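Local coordinates for protein creatinine amidohydrolase (Nostoc punctiforme PCC 73102, PDB 3NO4) that probably hydrolyses carbon-nitrogen bonds in linear amides, as a metal-dependent member of the creatininase superfamily that assembles as six copies, at residues I152-A155 / Q156-C160; A138-S141 / E142-H146; P101-L104 / I105-R109; S170-K173 / L174-L178. All blocks are in the same frame, centred on the assembly; numbering follows the deposited sequence.

Interaction 1 of 4, residues I152-A155 / Q156-C160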
ATOM      1  N   ILE A 152     -21.131  -4.112  -2.677  1.00 24.98           N
ATOM      2  CA  ILE A 152     -21.522  -4.091  -4.101  1.00 25.70           C
ATOM      3  C   ILE A 152     -22.783  -5.005  -4.237  1.00 25.96           C
ATOM      4  O   ILE A 152     -22.849  -6.057  -3.580  1.00 24.55           O
ATOM      5  CB  ILE A 152     -20.341  -4.542  -5.004  1.00 25.03           C
ATOM      6  CG1 ILE A 152     -19.134  -3.598  -4.841  1.00 27.46           C
ATOM      7  CG2 ILE A 152     -20.733  -4.646  -6.489  1.00 24.80           C
ATOM      8  CD1 ILE A 152     -19.461  -2.113  -4.985  1.00 26.07           C
ATOM      9  N   ALA A 153     -23.785  -4.552  -5.008  1.00 26.35           N
ATOM     10  CA  ALA A 153     -25.130  -5.191  -5.040  1.00 27.57           C
ATOM     11  C   ALA A 153     -25.066  -6.693  -5.319  1.00 27.27           C
ATOM     12  O   ALA A 153     -25.727  -7.485  -4.646  1.00 28.35           O
ATOM     13  CB  ALA A 153     -26.087  -4.496  -6.067  1.00 27.21           C
ATOM     14  N   ASN A 154     -24.212  -7.077  -6.251  1.00 26.61           N
ATOM     15  CA  ASN A 154     -24.105  -8.482  -6.643  1.00 26.90           C
ATOM     16  C   ASN A 154     -22.943  -9.207  -5.970  1.00 25.51           C
ATOM     17  O   ASN A 154     -22.628 -10.300  -6.400  1.00 25.11           O
ATOM     18  CB  ASN A 154     -24.036  -8.618  -8.201  1.00 26.28           C
ATOM     19  CG  ASN A 154     -22.717  -8.140  -8.810  1.00 26.15           C
ATOM     20  OD1 ASN A 154     -21.865  -7.539  -8.131  1.00 28.90           O
ATOM     21  ND2 ASN A 154     -22.554  -8.370 -10.124  1.00 24.32           N
ATOM     22  N   ALA A 155     -22.340  -8.625  -4.920  1.00 25.13           N
ATOM     23  CA  ALA A 155     -21.071  -9.105  -4.346  1.00 24.57           C
ATOM     24  C   ALA A 155     -21.067 -10.611  -4.139  1.00 24.69           C
ATOM     25  O   ALA A 155     -20.168 -11.288  -4.587  1.00 25.14           O
ATOM     26  CB  ALA A 155     -20.726  -8.353  -2.986  1.00 24.15           C
ATOM     27  N   GLN A 156     -22.118 -11.125  -3.519  1.00 26.00           N
ATOM     28  CA  GLN A 156     -22.208 -12.570  -3.173  1.00 27.39           C
ATOM     29  C   GLN A 156     -22.213 -13.519  -4.392  1.00 26.87           C
ATOM     30  O   GLN A 156     -21.705 -14.636  -4.323  1.00 27.59           O
ATOM     31  CB  GLN A 156     -23.408 -12.809  -2.248  1.00 28.03           C
ATOM     32  CG  GLN A 156     -23.484 -14.204  -1.714  1.00 30.74           C
ATOM     33  CD  GLN A 156     -24.597 -14.412  -0.714  1.00 33.86           C
ATOM     34  OE1 GLN A 156     -24.959 -13.515   0.069  1.00 29.08           O
ATOM     35  NE2 GLN A 156     -25.139 -15.624  -0.725  1.00 35.05           N
ATOM     36  N   GLN A 157     -22.734 -13.034  -5.505  1.00 27.06           N
ATOM     37  CA  GLN A 157     -22.781 -13.756  -6.755  1.00 27.74           C
ATOM     38  C   GLN A 157     -21.456 -13.727  -7.547  1.00 25.93           C
ATOM     39  O   GLN A 157     -21.316 -14.524  -8.444  1.00 25.03           O
ATOM     40  CB  GLN A 157     -23.925 -13.230  -7.656  1.00 28.77           C
ATOM     41  CG  GLN A 157     -25.311 -13.665  -7.166  1.00 32.68           C
ATOM     42  CD  GLN A 157     -25.677 -13.071  -5.824  1.00 36.11           C
ATOM     43  OE1 GLN A 157     -25.693 -11.842  -5.670  1.00 39.95           O
ATOM     44  NE2 GLN A 157     -25.932 -13.939  -4.821  1.00 38.26           N
ATOM     45  N   VAL A 158     -20.526 -12.812  -7.247  1.00 23.91           N
ATOM     46  CA  VAL A 158     -19.361 -12.596  -8.116  1.00 22.38           C
ATOM     47  C   VAL A 158     -18.395 -13.767  -7.926  1.00 21.48           C
ATOM     48  O   VAL A 158     -18.048 -14.142  -6.775  1.00 19.14           O
ATOM     49  CB  VAL A 158     -18.651 -11.256  -7.856  1.00 22.02           C
ATOM     50  CG1 VAL A 158     -17.280 -11.175  -8.608  1.00 20.55           C
ATOM     51  CG2 VAL A 158     -19.585 -10.078  -8.241  1.00 19.74           C
ATOM     52  N   GLN A 159     -18.012 -14.343  -9.064  1.00 21.07           N
ATOM     53  CA  GLN A 159     -17.141 -15.518  -9.098  1.00 21.86           C
ATOM     54  C   GLN A 159     -16.052 -15.274 -10.111  1.00 21.80           C
ATOM     55  O   GLN A 159     -16.342 -14.774 -11.208  1.00 21.84           O
ATOM     56  CB  GLN A 159     -17.925 -16.753  -9.521  1.00 22.14           C
ATOM     57  CG  GLN A 159     -19.002 -17.152  -8.563  1.00 23.39           C
ATOM     58  CD  GLN A 159     -19.855 -18.297  -9.046  1.00 21.98           C
ATOM     59  OE1 GLN A 159     -19.568 -18.931 -10.072  1.00 23.09           O
ATOM     60  NE2 GLN A 159     -20.917 -18.586  -8.298  1.00 22.01           N
ATOM     61  N   CYS A 160     -14.820 -15.611  -9.735  1.00 20.73           N
ATOM     62  CA  CYS A 160     -13.697 -15.599 -10.647  1.00 20.92           C
ATOM     63  C   CYS A 160     -13.107 -16.997 -10.743  1.00 21.85           C
ATOM     64  O   CYS A 160     -13.086 -17.751  -9.738  1.00 21.55           O
ATOM     65  CB  CYS A 160     -12.623 -14.624 -10.175  1.00 20.60           C
ATOM     66  SG  CYS A 160     -13.127 -12.889 -10.038  1.00 23.34           S
TER
HETATM   67  O   HOH W   1     -24.280  -9.688  -2.496  0.60 16.98           O
HETATM   68  O   HOH W   2     -17.599 -12.130  -4.358  1.00 21.62           O
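Asn154 and Val158 meet where the chain rounds the corner between helix 132-150 and strand 159-164. Methyl CG2 of Val158 approaches the amide of Asn154 at its oxygen end, 3.4 Å from OD1. Two torsions bring them together. Asn154 carries CG between its own backbone N and carbonyl carbon (chi1 71°), and Val158 sets CG1 opposite its backbone N (chi1 170°), which leaves CG2 beside that nitrogen and turned back toward the asparagine. A short branched side chain suits this buried spot, where Val158 also packs on Leu147, Val112 and Phe123. The other end of the Asn154 amide, ND2, makes a weak hydrogen bond to the carbonyl of Phe120.

Gln157 rests its CB 3.4 Å from Asn154 O; its OE1 comes near the same oxygen, but as a second acceptor it makes no bond there. Gln156 instead extends away and packs on Ala222 of a second subunit; long polar chains fit this surface position. The backbone closes the turn with two bonds: Gln157 N donates to Asn154 O (2.9 Å) and Val158 N to Ala155 O (3.1 Å), each donor lying above the carbonyl plane. One water accepts from Gln156 N at 2.8 Å.

A type I beta turn from Ile152 to Ala155, running on into a short 3-10 segment, is thus the connection that returns the chain from helix to strand 159-164 in a beta-alpha-beta crossover.

Interaction 2 of 4, residues A138-S141 / E142-H146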
ATOM      1  N   ALA A 138      -4.840 -15.388  -5.418  1.00 18.99           N
ATOM      2  CA  ALA A 138      -4.759 -14.430  -4.324  1.00 18.04           C
ATOM      3  C   ALA A 138      -5.611 -13.197  -4.574  1.00 17.55           C
ATOM      4  O   ALA A 138      -6.341 -12.756  -3.698  1.00 17.13           O
ATOM      5  CB  ALA A 138      -3.316 -14.042  -4.081  1.00 17.52           C
ATOM      6  N   ALA A 139      -5.502 -12.653  -5.772  1.00 17.60           N
ATOM      7  CA  ALA A 139      -6.290 -11.506  -6.211  1.00 17.84           C
ATOM      8  C   ALA A 139      -7.787 -11.747  -6.133  1.00 18.42           C
ATOM      9  O   ALA A 139      -8.525 -10.843  -5.773  1.00 18.80           O
ATOM     10  CB  ALA A 139      -5.893 -11.075  -7.667  1.00 16.76           C
ATOM     11  N   PHE A 140      -8.231 -12.941  -6.503  1.00 18.50           N
ATOM     12  CA  PHE A 140      -9.655 -13.289  -6.381  1.00 18.70           C
ATOM     13  C   PHE A 140     -10.154 -13.197  -4.971  1.00 18.51           C
ATOM     14  O   PHE A 140     -11.188 -12.556  -4.731  1.00 16.97           O
ATOM     15  CB  PHE A 140      -9.962 -14.691  -6.924  1.00 19.15           C
ATOM     16  CG  PHE A 140      -9.623 -14.895  -8.380  1.00 19.95           C
ATOM     17  CD1 PHE A 140      -9.382 -13.837  -9.269  1.00 16.81           C
ATOM     18  CD2 PHE A 140      -9.562 -16.196  -8.869  1.00 19.47           C
ATOM     19  CE1 PHE A 140      -9.067 -14.079 -10.592  1.00 19.38           C
ATOM     20  CE2 PHE A 140      -9.254 -16.424 -10.181  1.00 20.04           C
ATOM     21  CZ  PHE A 140      -8.993 -15.373 -11.039  1.00 19.98           C
ATOM     22  N   SER A 141      -9.422 -13.847  -4.046  1.00 18.96           N
ATOM     23  CA  SER A 141      -9.732 -13.789  -2.632  1.00 19.20           C
ATOM     24  C   SER A 141      -9.769 -12.338  -2.104  1.00 18.63           C
ATOM     25  O   SER A 141     -10.716 -11.939  -1.444  1.00 19.17           O
ATOM     26  CB  SER A 141      -8.733 -14.623  -1.820  1.00 20.00           C
ATOM     27  OG  SER A 141      -8.900 -15.981  -2.122  1.00 19.08           O
ATOM     28  N   GLU A 142      -8.732 -11.585  -2.361  1.00 18.54           N
ATOM     29  CA  GLU A 142      -8.705 -10.143  -2.007  1.00 19.11           C
ATOM     30  C   GLU A 142      -9.947  -9.371  -2.578  1.00 19.14           C
ATOM     31  O   GLU A 142     -10.587  -8.567  -1.871  1.00 19.11           O
ATOM     32  CB  GLU A 142      -7.440  -9.507  -2.557  1.00 18.35           C
ATOM     33  CG  GLU A 142      -7.175  -8.055  -2.049  1.00 19.99           C
ATOM     34  CD  GLU A 142      -5.968  -7.903  -1.118  1.00 21.51           C
ATOM     35  OE1 GLU A 142      -5.290  -8.896  -0.772  1.00 21.24           O
ATOM     36  OE2 GLU A 142      -5.713  -6.746  -0.710  1.00 20.56           O
ATOM     37  N   THR A 143     -10.256  -9.662  -3.844  1.00 16.78           N
ATOM     38  CA  THR A 143     -11.387  -9.047  -4.542  1.00 17.43           C
ATOM     39  C   THR A 143     -12.734  -9.401  -3.885  1.00 18.03           C
ATOM     40  O   THR A 143     -13.520  -8.500  -3.621  1.00 18.24           O
ATOM     41  CB  THR A 143     -11.336  -9.360  -6.025  1.00 17.14           C
ATOM     42  OG1 THR A 143     -10.145  -8.771  -6.533  1.00 17.35           O
ATOM     43  CG2 THR A 143     -12.611  -8.817  -6.795  1.00 19.11           C
ATOM     44  N   TYR A 144     -12.973 -10.682  -3.556  1.00 18.75           N
ATOM     45  CA  TYR A 144     -14.238 -11.044  -2.912  1.00 18.76           C
ATOM     46  C   TYR A 144     -14.463 -10.267  -1.600  1.00 19.03           C
ATOM     47  O   TYR A 144     -15.536  -9.720  -1.386  1.00 20.10           O
ATOM     48  CB  TYR A 144     -14.361 -12.569  -2.639  1.00 19.68           C
ATOM     49  CG  TYR A 144     -14.160 -13.480  -3.839  1.00 19.13           C
ATOM     50  CD1 TYR A 144     -14.687 -13.155  -5.104  1.00 23.03           C
ATOM     51  CD2 TYR A 144     -13.462 -14.693  -3.702  1.00 18.75           C
ATOM     52  CE1 TYR A 144     -14.484 -13.989  -6.221  1.00 22.40           C
ATOM     53  CE2 TYR A 144     -13.256 -15.554  -4.805  1.00 19.68           C
ATOM     54  CZ  TYR A 144     -13.788 -15.201  -6.058  1.00 22.06           C
ATOM     55  OH  TYR A 144     -13.589 -16.001  -7.148  1.00 21.57           O
ATOM     56  N   ALA A 145     -13.435 -10.180  -0.779  1.00 17.73           N
ATOM     57  CA  ALA A 145     -13.504  -9.454   0.488  1.00 18.32           C
ATOM     58  C   ALA A 145     -13.731  -7.949   0.241  1.00 18.34           C
ATOM     59  O   ALA A 145     -14.535  -7.314   0.939  1.00 18.57           O
ATOM     60  CB  ALA A 145     -12.203  -9.715   1.333  1.00 17.04           C
ATOM     61  N   HIS A 146     -13.092  -7.414  -0.797  1.00 18.34           N
ATOM     62  CA  HIS A 146     -13.298  -5.982  -1.177  1.00 17.87           C
ATOM     63  C   HIS A 146     -14.731  -5.695  -1.606  1.00 18.78           C
ATOM     64  O   HIS A 146     -15.298  -4.716  -1.142  1.00 18.88           O
ATOM     65  CB  HIS A 146     -12.300  -5.560  -2.253  1.00 17.60           C
ATOM     66  CG  HIS A 146     -12.338  -4.096  -2.573  1.00 19.75           C
ATOM     67  ND1 HIS A 146     -12.020  -3.127  -1.641  1.00 20.10           N
ATOM     68  CD2 HIS A 146     -12.635  -3.437  -3.720  1.00 18.87           C
ATOM     69  CE1 HIS A 146     -12.141  -1.933  -2.203  1.00 22.05           C
ATOM     70  NE2 HIS A 146     -12.531  -2.091  -3.458  1.00 19.97           N
TER
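Thr143 grips the carbonyl of Ala139 twice: its OG1 donates at 2.7 Å to Ala139 O, and its backbone N donates to the same oxygen from the opposite face of the carbonyl plane. The hydroxyl gets there because OG1 sits anti to the carbonyl carbon of Thr143 (chi1 -63°), beside the backbone N and facing back up the helix. Threonine thereby hides its polar atom in a buried position. The neighbouring i to i+4 bonds are Glu142 N to Ala138 O (3.0 Å) and Tyr144 N to Phe140 O (2.8 Å), while Ala145 N reaches Ser141 O only weakly.

Glu142 bends at chi2, and its OE2 bonds to the hydroxyl of Ser102 of a second subunit.

Tyr144 lies back along the preceding turn. Phe140 O stands 3.2 Å above one face of its ring, offset toward the rim, and Phe140 CB approaches the phenol carbon CZ at 4.0 Å. The hydroxyl bonds to the backbone N of Cys160. A leucine in place of Tyr144 would probably leave that strand nitrogen without its mate and Phe140 CB less well covered. Phe140 itself meets the ring of Phe125, where an aromatic residue fills the space between helix and sheet.

The i to i+4 contacts are those of any alpha helix; this one, 132-150, is the helix of the beta-alpha-beta unit between parallel strands 122-127 and 159-164, and Tyr144 ties it to the second strand.

Interaction 3 of 4, residues P101-L104 / I105-R109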
ATOM      1  N   PRO A 101       3.453  -9.062  -7.597  1.00 17.38           N
ATOM      2  CA  PRO A 101       2.192  -9.658  -7.177  1.00 17.63           C
ATOM      3  C   PRO A 101       1.239  -8.647  -6.549  1.00 18.15           C
ATOM      4  O   PRO A 101       0.067  -8.613  -6.940  1.00 17.58           O
ATOM      5  CB  PRO A 101       2.625 -10.735  -6.170  1.00 17.73           C
ATOM      6  CG  PRO A 101       3.951 -11.118  -6.597  1.00 16.03           C
ATOM      7  CD  PRO A 101       4.580  -9.945  -7.277  1.00 17.93           C
ATOM      8  N   SER A 102       1.743  -7.811  -5.627  1.00 17.71           N
ATOM      9  CA  SER A 102       0.873  -6.858  -4.927  1.00 18.84           C
ATOM     10  C   SER A 102       0.224  -5.883  -5.928  1.00 18.32           C
ATOM     11  O   SER A 102      -0.949  -5.528  -5.779  1.00 19.10           O
ATOM     12  CB  SER A 102       1.615  -6.080  -3.833  1.00 18.24           C
ATOM     13  OG  SER A 102       2.763  -5.433  -4.334  1.00 22.05           O
ATOM     14  N   THR A 103       0.985  -5.465  -6.934  1.00 18.19           N
ATOM     15  CA  THR A 103       0.452  -4.598  -8.010  1.00 16.83           C
ATOM     16  C   THR A 103      -0.617  -5.338  -8.852  1.00 16.54           C
ATOM     17  O   THR A 103      -1.666  -4.777  -9.126  1.00 17.53           O
ATOM     18  CB  THR A 103       1.530  -4.103  -8.954  1.00 16.36           C
ATOM     19  OG1 THR A 103       2.604  -3.530  -8.199  1.00 16.71           O
ATOM     20  CG2 THR A 103       0.933  -3.096  -9.990  1.00 14.53           C
ATOM     21  N   LEU A 104      -0.351  -6.573  -9.235  1.00 16.13           N
ATOM     22  CA  LEU A 104      -1.338  -7.353 -10.016  1.00 15.84           C
ATOM     23  C   LEU A 104      -2.645  -7.601  -9.236  1.00 15.72           C
ATOM     24  O   LEU A 104      -3.750  -7.619  -9.821  1.00 16.59           O
ATOM     25  CB  LEU A 104      -0.762  -8.660 -10.542  1.00 15.48           C
ATOM     26  CG  LEU A 104      -1.678  -9.527 -11.412  1.00 15.47           C
ATOM     27  CD1 LEU A 104      -2.153  -8.688 -12.627  1.00 11.73           C
ATOM     28  CD2 LEU A 104      -0.995 -10.812 -11.881  1.00 15.93           C
ATOM     29  N   ILE A 105      -2.533  -7.836  -7.937  1.00 16.61           N
ATOM     30  CA  ILE A 105      -3.728  -8.022  -7.093  1.00 16.79           C
ATOM     31  C   ILE A 105      -4.608  -6.718  -7.172  1.00 17.29           C
ATOM     32  O   ILE A 105      -5.820  -6.787  -7.312  1.00 16.83           O
ATOM     33  CB  ILE A 105      -3.316  -8.352  -5.644  1.00 17.28           C
ATOM     34  CG1 ILE A 105      -2.737  -9.757  -5.544  1.00 16.99           C
ATOM     35  CG2 ILE A 105      -4.463  -8.097  -4.614  1.00 14.67           C
ATOM     36  CD1 ILE A 105      -2.148 -10.010  -4.167  1.00 17.34           C
ATOM     37  N   GLN A 106      -3.980  -5.558  -7.080  1.00 17.82           N
ATOM     38  CA  GLN A 106      -4.732  -4.280  -7.179  1.00 18.63           C
ATOM     39  C   GLN A 106      -5.337  -4.014  -8.562  1.00 18.35           C
ATOM     40  O   GLN A 106      -6.456  -3.517  -8.652  1.00 19.11           O
ATOM     41  CB  GLN A 106      -3.907  -3.124  -6.661  1.00 19.00           C
ATOM     42  CG  GLN A 106      -3.543  -3.281  -5.131  1.00 21.53           C
ATOM     43  CD  GLN A 106      -4.769  -3.528  -4.120  1.00 27.26           C
ATOM     44  OE1 GLN A 106      -5.799  -2.779  -4.164  1.00 28.53           O
ATOM     45  NE2 GLN A 106      -4.621  -4.541  -3.170  1.00 25.78           N
ATOM     46  N   VAL A 107      -4.626  -4.399  -9.610  1.00 18.38           N
ATOM     47  CA  VAL A 107      -5.128  -4.341 -10.950  1.00 18.15           C
ATOM     48  C   VAL A 107      -6.381  -5.208 -11.087  1.00 18.53           C
ATOM     49  O   VAL A 107      -7.409  -4.696 -11.530  1.00 16.31           O
ATOM     50  CB  VAL A 107      -4.044  -4.705 -12.019  1.00 18.41           C
ATOM     51  CG1 VAL A 107      -4.659  -4.953 -13.418  1.00 16.60           C
ATOM     52  CG2 VAL A 107      -2.954  -3.608 -12.044  1.00 16.99           C
ATOM     53  N   VAL A 108      -6.301  -6.489 -10.672  1.00 18.36           N
ATOM     54  CA  VAL A 108      -7.451  -7.400 -10.753  1.00 17.55           C
ATOM     55  C   VAL A 108      -8.638  -6.877  -9.903  1.00 18.22           C
ATOM     56  O   VAL A 108      -9.798  -6.877 -10.339  1.00 18.60           O
ATOM     57  CB  VAL A 108      -7.092  -8.850 -10.345  1.00 16.84           C
ATOM     58  CG1 VAL A 108      -8.361  -9.714 -10.205  1.00 15.05           C
ATOM     59  CG2 VAL A 108      -6.111  -9.452 -11.385  1.00 15.42           C
ATOM     60  N   ARG A 109      -8.315  -6.370  -8.727  1.00 17.98           N
ATOM     61  CA  ARG A 109      -9.327  -5.785  -7.835  1.00 18.60           C
ATOM     62  C   ARG A 109     -10.060  -4.636  -8.516  1.00 17.79           C
ATOM     63  O   ARG A 109     -11.284  -4.617  -8.502  1.00 18.69           O
ATOM     64  CB  ARG A 109      -8.686  -5.293  -6.543  1.00 19.50           C
ATOM     65  CG  ARG A 109      -9.700  -5.101  -5.415  1.00 22.88           C
ATOM     66  CD  ARG A 109      -9.078  -4.383  -4.271  1.00 27.38           C
ATOM     67  NE  ARG A 109      -9.283  -2.955  -4.400  1.00 29.60           N
ATOM     68  CZ  ARG A 109      -9.095  -2.049  -3.423  1.00 32.87           C
ATOM     69  NH1 ARG A 109      -8.654  -2.412  -2.202  1.00 32.37           N
ATOM     70  NH2 ARG A 109      -9.391  -0.752  -3.660  1.00 32.17           N
TER
HETATM   71  O   HOH W   3      -2.014  -5.654  -3.203  1.00 16.90           O
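Pro101 O accepts from Ile105 N at 2.9 Å, an i to i+4 bond in the first turn of helix 101-118. Proline suits this first turn, where its missing N-H costs no helical bond. Carbon CG1 of Ile105 comes within 3.3 Å of the same oxygen, and Ile105 packs on Ile105 of a second subunit.

Ser102 follows, its carbonyl taking a longer bond from Gln106 N (3.3 Å) and a second from a water.

Thr103 O receives Val107 N in the carbonyl plane, with methyl CG2 of Val107 resting 3.4 Å from that oxygen. The hydroxyl of Thr103 bonds to Asp110 of a third subunit; beta-branched side chains suit this contact between subunits, where Thr103 and Val107 pack on Val107 of the third subunit.

Leu104 closes the walk. Its carbonyl takes the N-H of Val108 at 2.9 Å, and its side chain, with CG opposite the backbone N (chi1 -178°), directs CD1 to within 4.2 Å of Val108 CG2. Leu104 also packs on Leu99 and Thr135, a buried setting where a branched apolar chain can fill space between helix 101-118 and its neighbours.

Gln106, bent at chi2 (-54°), has its OE1 hydrogen-bonded to Arg100 of the third subunit. Its NE2 donates at 2.8 Å to the water that also gives a proton to Ser102 O, again at 2.8 Å.

Interaction 4 of 4, residues S170-K173 / L174-L178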
ATOM      1  N   SER A 170      -6.499 -32.217 -23.188  1.00 35.46           N
ATOM      2  CA  SER A 170      -6.288 -32.437 -24.633  1.00 36.14           C
ATOM      3  C   SER A 170      -4.942 -31.851 -25.105  1.00 35.46           C
ATOM      4  O   SER A 170      -4.254 -32.496 -25.911  1.00 36.22           O
ATOM      5  CB  SER A 170      -7.452 -31.924 -25.494  1.00 36.44           C
ATOM      6  OG  SER A 170      -7.617 -30.517 -25.381  1.00 34.74           O
ATOM      7  N   VAL A 171      -4.566 -30.682 -24.561  1.00 33.48           N
ATOM      8  CA  VAL A 171      -3.309 -30.015 -24.881  1.00 32.56           C
ATOM      9  C   VAL A 171      -2.089 -30.781 -24.359  1.00 34.21           C
ATOM     10  O   VAL A 171      -1.148 -31.051 -25.136  1.00 35.90           O
ATOM     11  CB  VAL A 171      -3.329 -28.515 -24.413  1.00 31.27           C
ATOM     12  CG1 VAL A 171      -1.956 -27.847 -24.517  1.00 29.79           C
ATOM     13  CG2 VAL A 171      -4.354 -27.742 -25.229  1.00 27.04           C
ATOM     14  N   TYR A 172      -2.115 -31.186 -23.091  1.00 34.66           N
ATOM     15  CA  TYR A 172      -1.004 -31.955 -22.503  1.00 35.94           C
ATOM     16  C   TYR A 172      -0.838 -33.295 -23.239  1.00 36.60           C
ATOM     17  O   TYR A 172       0.292 -33.743 -23.495  1.00 35.45           O
ATOM     18  CB  TYR A 172      -1.172 -32.143 -20.965  1.00 37.03           C
ATOM     19  CG  TYR A 172      -0.376 -33.295 -20.347  1.00 42.07           C
ATOM     20  CD1 TYR A 172       0.865 -33.082 -19.709  1.00 46.55           C
ATOM     21  CD2 TYR A 172      -0.869 -34.620 -20.407  1.00 49.56           C
ATOM     22  CE1 TYR A 172       1.610 -34.180 -19.141  1.00 48.01           C
ATOM     23  CE2 TYR A 172      -0.144 -35.717 -19.859  1.00 52.79           C
ATOM     24  CZ  TYR A 172       1.088 -35.492 -19.221  1.00 52.29           C
ATOM     25  OH  TYR A 172       1.750 -36.606 -18.700  1.00 55.97           O
ATOM     26  N   LYS A 173      -1.959 -33.909 -23.596  1.00 36.79           N
ATOM     27  CA  LYS A 173      -1.917 -35.194 -24.253  1.00 38.70           C
ATOM     28  C   LYS A 173      -1.287 -35.046 -25.659  1.00 37.32           C
ATOM     29  O   LYS A 173      -0.422 -35.827 -25.989  1.00 38.37           O
ATOM     30  CB  LYS A 173      -3.293 -35.844 -24.277  1.00 39.78           C
ATOM     31  CG  LYS A 173      -3.261 -37.302 -24.669  1.00 44.47           C
ATOM     32  CD  LYS A 173      -4.619 -37.806 -25.160  1.00 48.68           C
ATOM     33  CE  LYS A 173      -4.416 -38.840 -26.266  1.00 52.98           C
ATOM     34  NZ  LYS A 173      -5.613 -39.600 -26.594  1.00 55.91           N
ATOM     35  N   LEU A 174      -1.658 -34.025 -26.434  1.00 35.68           N
ATOM     36  CA  LEU A 174      -1.010 -33.785 -27.740  1.00 35.10           C
ATOM     37  C   LEU A 174       0.488 -33.434 -27.611  1.00 34.74           C
ATOM     38  O   LEU A 174       1.290 -33.926 -28.371  1.00 34.96           O
ATOM     39  CB  LEU A 174      -1.744 -32.726 -28.556  1.00 33.46           C
ATOM     40  CG  LEU A 174      -1.254 -32.526 -30.011  1.00 34.95           C
ATOM     41  CD1 LEU A 174      -1.468 -33.750 -30.911  1.00 34.58           C
ATOM     42  CD2 LEU A 174      -1.891 -31.255 -30.616  1.00 33.19           C
ATOM     43  N   ALA A 175       0.844 -32.569 -26.660  1.00 34.57           N
ATOM     44  CA  ALA A 175       2.245 -32.194 -26.438  1.00 34.97           C
ATOM     45  C   ALA A 175       3.138 -33.385 -26.102  1.00 36.49           C
ATOM     46  O   ALA A 175       4.273 -33.467 -26.572  1.00 35.77           O
ATOM     47  CB  ALA A 175       2.354 -31.127 -25.339  1.00 33.57           C
ATOM     48  N   LYS A 176       2.613 -34.302 -25.292  1.00 38.24           N
ATOM     49  CA  LYS A 176       3.302 -35.554 -24.976  1.00 40.74           C
ATOM     50  C   LYS A 176       3.514 -36.411 -26.237  1.00 41.61           C
ATOM     51  O   LYS A 176       4.625 -36.889 -26.491  1.00 41.47           O
ATOM     52  CB  LYS A 176       2.564 -36.320 -23.859  1.00 41.81           C
ATOM     53  CG  LYS A 176       3.134 -37.710 -23.534  1.00 46.97           C
ATOM     54  CD  LYS A 176       2.750 -38.185 -22.111  1.00 52.36           C
ATOM     55  CE  LYS A 176       3.720 -39.278 -21.557  1.00 55.81           C
ATOM     56  NZ  LYS A 176       4.291 -38.828 -20.219  1.00 56.63           N
ATOM     57  N   GLU A 177       2.454 -36.563 -27.028  1.00 41.92           N
ATOM     58  CA  GLU A 177       2.489 -37.352 -28.244  1.00 43.12           C
ATOM     59  C   GLU A 177       3.453 -36.788 -29.290  1.00 42.06           C
ATOM     60  O   GLU A 177       4.175 -37.542 -29.915  1.00 42.19           O
ATOM     61  CB  GLU A 177       1.076 -37.504 -28.840  1.00 44.50           C
ATOM     62  CG  GLU A 177       0.160 -38.383 -27.949  1.00 48.64           C
ATOM     63  CD  GLU A 177      -1.325 -38.415 -28.362  1.00 52.84           C
ATOM     64  OE1 GLU A 177      -1.845 -37.442 -28.964  1.00 55.19           O
ATOM     65  OE2 GLU A 177      -1.975 -39.441 -28.050  1.00 56.94           O
ATOM     66  N   LEU A 178       3.473 -35.464 -29.455  1.00 39.72           N
ATOM     67  CA  LEU A 178       4.351 -34.809 -30.430  1.00 38.28           C
ATOM     68  C   LEU A 178       5.779 -34.625 -29.928  1.00 38.10           C
ATOM     69  O   LEU A 178       6.699 -34.851 -30.672  1.00 38.09           O
ATOM     70  CB  LEU A 178       3.773 -33.454 -30.860  1.00 36.96           C
ATOM     71  CG  LEU A 178       2.429 -33.483 -31.600  1.00 35.14           C
ATOM     72  CD1 LEU A 178       2.034 -32.020 -31.887  1.00 32.03           C
ATOM     73  CD2 LEU A 178       2.479 -34.379 -32.901  1.00 33.14           C
TER
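Lys173 and Glu177, one helical turn apart, bring opposite charges together at the surface of helix 169-179. The salt bridge is long, 3.9 Å between Lys173 NZ and Glu177 OE2. It is the methylene before the amine that comes nearer, CE lying 3.1 Å from the same OE2; the CE-NZ bond turns away from OE2, which leaves the amine farther off than CE. The two chains approach at a slant: Lys173 leaves with CG opposite its backbone N (chi1 -167°) and bends at chi3, whereas Glu177 starts with CG beside its own nitrogen (chi1 -68°) and then runs extended. Long flexible chains such as these suit an exposed face.

Next to this pair, Tyr172 and Lys176 lie side by side and point the same way. The phenol OH is 3.7 Å from Lys176 NZ and 3.9 Å from its CD, which stands obliquely to the ring.

Positioning both pairs is the backbone, through Lys176 N to Tyr172 O (3.0 Å) and Glu177 N to Lys173 O (3.1 Å). On the inner side, Leu174 packs on Gln247 and Leu251 of helix 242-265, and the hydroxyl of Ser170 bonds to Glu255; Ala175, small enough for a buried position, lies against Glu183.

The chemistry implies a modest electrostatic attraction at i to i+4 spacing, probably softened by solvent, on a helix whose inner side is also anchored by apolar packing and a hydrogen bond.

How the interactions relate
Interactions 1, 2 and 3 form one connected region. The centres of interactions 2 and 3 are 10 Å apart, and helices 132-150 and 101-118 touch directly: His146 CE1 is 3.3 Å from Arg109 CZ, and Ala139 CB packs on Val108 CB. Interaction 1 follows interaction 2 along the chain, with centres 11 Å apart; Cys160 CB lies 3.5 Å from Phe140 CD1, joining strand to helix. All three also touch a second subunit. Interaction 4 stands apart, its centre 33 Å from that of interaction 3, on the opposite side of the chain's centre. The side chain of Val171 there is about 11 Å from the nickel ion bound by His50, Asp59 and Glu191.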